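Long-range contact in UPF0141 protein yjdB (Campylobacter jejuni subsp. jejuni HB93-13, PDB 4TN0), which probably transfers phosphoethanolamine to its targets in the periplasm through a zinc-binding, alkaline phosphatase-like domain, and is required for polymyxin resistance and motility: residues 210-215 and 256-261. Numbering follows the deposited sequence.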
loop_
_atom_site.group_PDB
_atom_site.type_symbol
_atom_site.label_atom_id
_atom_site.label_comp_id
_atom_site.label_asym_id
_atom_site.label_seq_id
_atom_site.Cartn_x
_atom_site.Cartn_y
_atom_site.Cartn_z
ATOM N N LEU A 210 -1.038 6.722 16.158
ATOM C CA LEU A 210 -0.600 5.693 17.082
ATOM C C LEU A 210 0.923 5.586 17.036
ATOM O O LEU A 210 1.561 5.153 18.001
ATOM C CB LEU A 210 -1.258 4.350 16.748
ATOM C CG LEU A 210 -2.718 4.204 17.221
ATOM C CD1 LEU A 210 -3.396 3.050 16.508
ATOM C CD2 LEU A 210 -2.857 4.056 18.744
ATOM N N LEU A 211 1.502 5.993 15.908
ATOM C CA LEU A 211 2.950 5.934 15.727
ATOM C C LEU A 211 3.677 7.007 16.521
ATOM O O LEU A 211 4.832 6.819 16.928
ATOM C CB LEU A 211 3.316 6.056 14.241
ATOM C CG LEU A 211 3.088 4.808 13.387
ATOM C CD1 LEU A 211 3.756 4.970 12.031
ATOM C CD2 LEU A 211 3.576 3.539 14.107
ATOM N N LYS A 212 3.005 8.128 16.756
ATOM C CA LYS A 212 3.613 9.202 17.534
ATOM C C LYS A 212 3.635 8.853 19.025
ATOM O O LYS A 212 4.397 9.432 19.791
ATOM C CB LYS A 212 2.941 10.546 17.235
ATOM C CG LYS A 212 3.162 10.939 15.776
ATOM C CD LYS A 212 2.456 12.220 15.385
ATOM C CE LYS A 212 3.476 13.276 14.944
ATOM N NZ LYS A 212 3.393 13.626 13.483
ATOM N N GLU A 213 2.799 7.914 19.440
ATOM C CA GLU A 213 2.817 7.477 20.824
ATOM C C GLU A 213 3.901 6.434 21.023
ATOM O O GLU A 213 4.165 5.996 22.143
ATOM C CB GLU A 213 1.474 6.860 21.179
ATOM C CG GLU A 213 0.318 7.812 21.320
ATOM C CD GLU A 213 -0.923 7.061 21.718
ATOM O OE1 GLU A 213 -0.792 6.096 22.499
ATOM O OE2 GLU A 213 -2.011 7.396 21.209
ATOM N N GLN A 214 4.550 6.047 19.931
ATOM C CA GLN A 214 5.618 5.051 20.007
ATOM C C GLN A 214 7.016 5.587 19.684
ATOM O O GLN A 214 7.639 5.132 18.721
ATOM C CB GLN A 214 5.304 3.885 19.057
ATOM C CG GLN A 214 4.069 3.081 19.419
ATOM C CD GLN A 214 4.271 2.276 20.685
ATOM O OE1 GLN A 214 5.394 1.874 20.982
ATOM N NE2 GLN A 214 3.194 2.037 21.440
ATOM N N LYS A 215 7.508 6.556 20.454
ATOM C CA LYS A 215 8.781 7.204 20.113
ATOM C C LYS A 215 9.987 6.542 20.766
ATOM O O LYS A 215 11.104 7.057 20.709
ATOM C CB LYS A 215 8.732 8.714 20.345
ATOM C CG LYS A 215 7.650 9.355 19.462
ATOM C CD LYS A 215 7.968 9.074 17.975
ATOM C CE LYS A 215 6.993 9.719 16.998
ATOM N NZ LYS A 215 6.767 11.177 17.236
ATOM N N ILE A 256 2.200 6.831 -0.398
ATOM C CA ILE A 256 2.317 7.798 0.688
ATOM C C ILE A 256 3.327 7.325 1.735
ATOM O O ILE A 256 3.248 6.184 2.205
ATOM C CB ILE A 256 0.957 8.032 1.375
ATOM C CG1 ILE A 256 0.016 8.821 0.467
ATOM C CG2 ILE A 256 1.124 8.744 2.717
ATOM C CD1 ILE A 256 -1.440 8.841 0.991
ATOM N N PHE A 257 4.248 8.208 2.120
ATOM C CA PHE A 257 5.226 7.870 3.159
ATOM C C PHE A 257 5.221 8.854 4.312
ATOM O O PHE A 257 5.088 10.068 4.126
ATOM C CB PHE A 257 6.650 7.798 2.590
ATOM C CG PHE A 257 7.707 7.510 3.636
ATOM C CD1 PHE A 257 7.850 6.236 4.168
ATOM C CD2 PHE A 257 8.547 8.516 4.093
ATOM C CE1 PHE A 257 8.804 5.973 5.128
ATOM C CE2 PHE A 257 9.507 8.255 5.054
ATOM C CZ PHE A 257 9.636 6.983 5.569
ATOM N N TRP A 258 5.353 8.312 5.513
ATOM C CA TRP A 258 5.538 9.146 6.684
ATOM C C TRP A 258 6.537 8.498 7.632
ATOM O O TRP A 258 6.579 7.273 7.770
ATOM C CB TRP A 258 4.209 9.391 7.400
ATOM C CG TRP A 258 4.357 10.190 8.653
ATOM C CD1 TRP A 258 4.257 11.543 8.772
ATOM C CD2 TRP A 258 4.615 9.690 9.968
ATOM N NE1 TRP A 258 4.447 11.921 10.076
ATOM C CE2 TRP A 258 4.667 10.801 10.833
ATOM C CE3 TRP A 258 4.815 8.413 10.500
ATOM C CZ2 TRP A 258 4.907 10.673 12.196
ATOM C CZ3 TRP A 258 5.052 8.288 11.855
ATOM C CH2 TRP A 258 5.096 9.412 12.688
ATOM N N SER A 259 7.319 9.330 8.311
ATOM C CA SER A 259 8.242 8.846 9.324
ATOM C C SER A 259 8.441 9.920 10.365
ATOM O O SER A 259 8.304 11.109 10.065
ATOM C CB SER A 259 9.583 8.460 8.707
ATOM O OG SER A 259 10.407 7.837 9.669
ATOM N N ASN A 260 8.771 9.502 11.585
ATOM C CA ASN A 260 9.141 10.445 12.637
ATOM C C ASN A 260 10.622 10.796 12.530
ATOM O O ASN A 260 11.063 11.847 13.001
ATOM C CB ASN A 260 8.834 9.858 14.015
ATOM C CG ASN A 260 9.421 8.475 14.198
ATOM O OD1 ASN A 260 10.412 8.123 13.556
ATOM N ND2 ASN A 260 8.808 7.675 15.067
ATOM N N ASP A 261 11.368 9.916 11.869
ATOM C CA ASP A 261 12.731 10.195 11.454
ATOM C C ASP A 261 12.651 11.098 10.247
ATOM O O ASP A 261 12.402 10.631 9.138
ATOM C CB ASP A 261 13.451 8.883 11.120
ATOM C CG ASP A 261 14.888 9.077 10.648
ATOM O OD1 ASP A 261 15.216 10.102 10.010
ATOM O OD2 ASP A 261 15.698 8.164 10.919
#
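Trp258 drives the benzo end of its indole against the segment 210-215, where Leu211 and Lys212 receive it. Leu211 meets one corner of the six-membered ring, with CD1 3.6 Å and CB 3.7 Å from Trp258 CZ3, an apolar contact in which the two side chains run past each other in opposite directions. With CG anti to the backbone N (chi1 177°), the indole extends from a CB that already points toward segment 210-215. Lys212 crosses it at a slant: its chain bends at chi3 and chi4, bringing NZ to 3.6 Å from Trp258 CZ2, while its CG stays 4.0 Å from Trp258 CH2.

Beyond the tryptophan, Asn260 packs alongside the aliphatic part of Lys215, whose CD and CE both lie 3.3 Å from Asn260 ND2. No hydrogen bond joins the segments; the amide instead receives one from Ser219 N at OD1 and gives a weak one to Tyr217 O. The Gln214 N to Leu211 O bond (3.1 Å) closes the type I turn carrying Lys212.

This is peripheral packing in the alkaline phosphatase-like fold: it sets the last part of helix 186-211 and the turn from Leu211 to Gln214 against the last residues of strand 252-259, which pairs antiparallel with strand 218-224, while Met265 of helix 264-271 also touches Trp258.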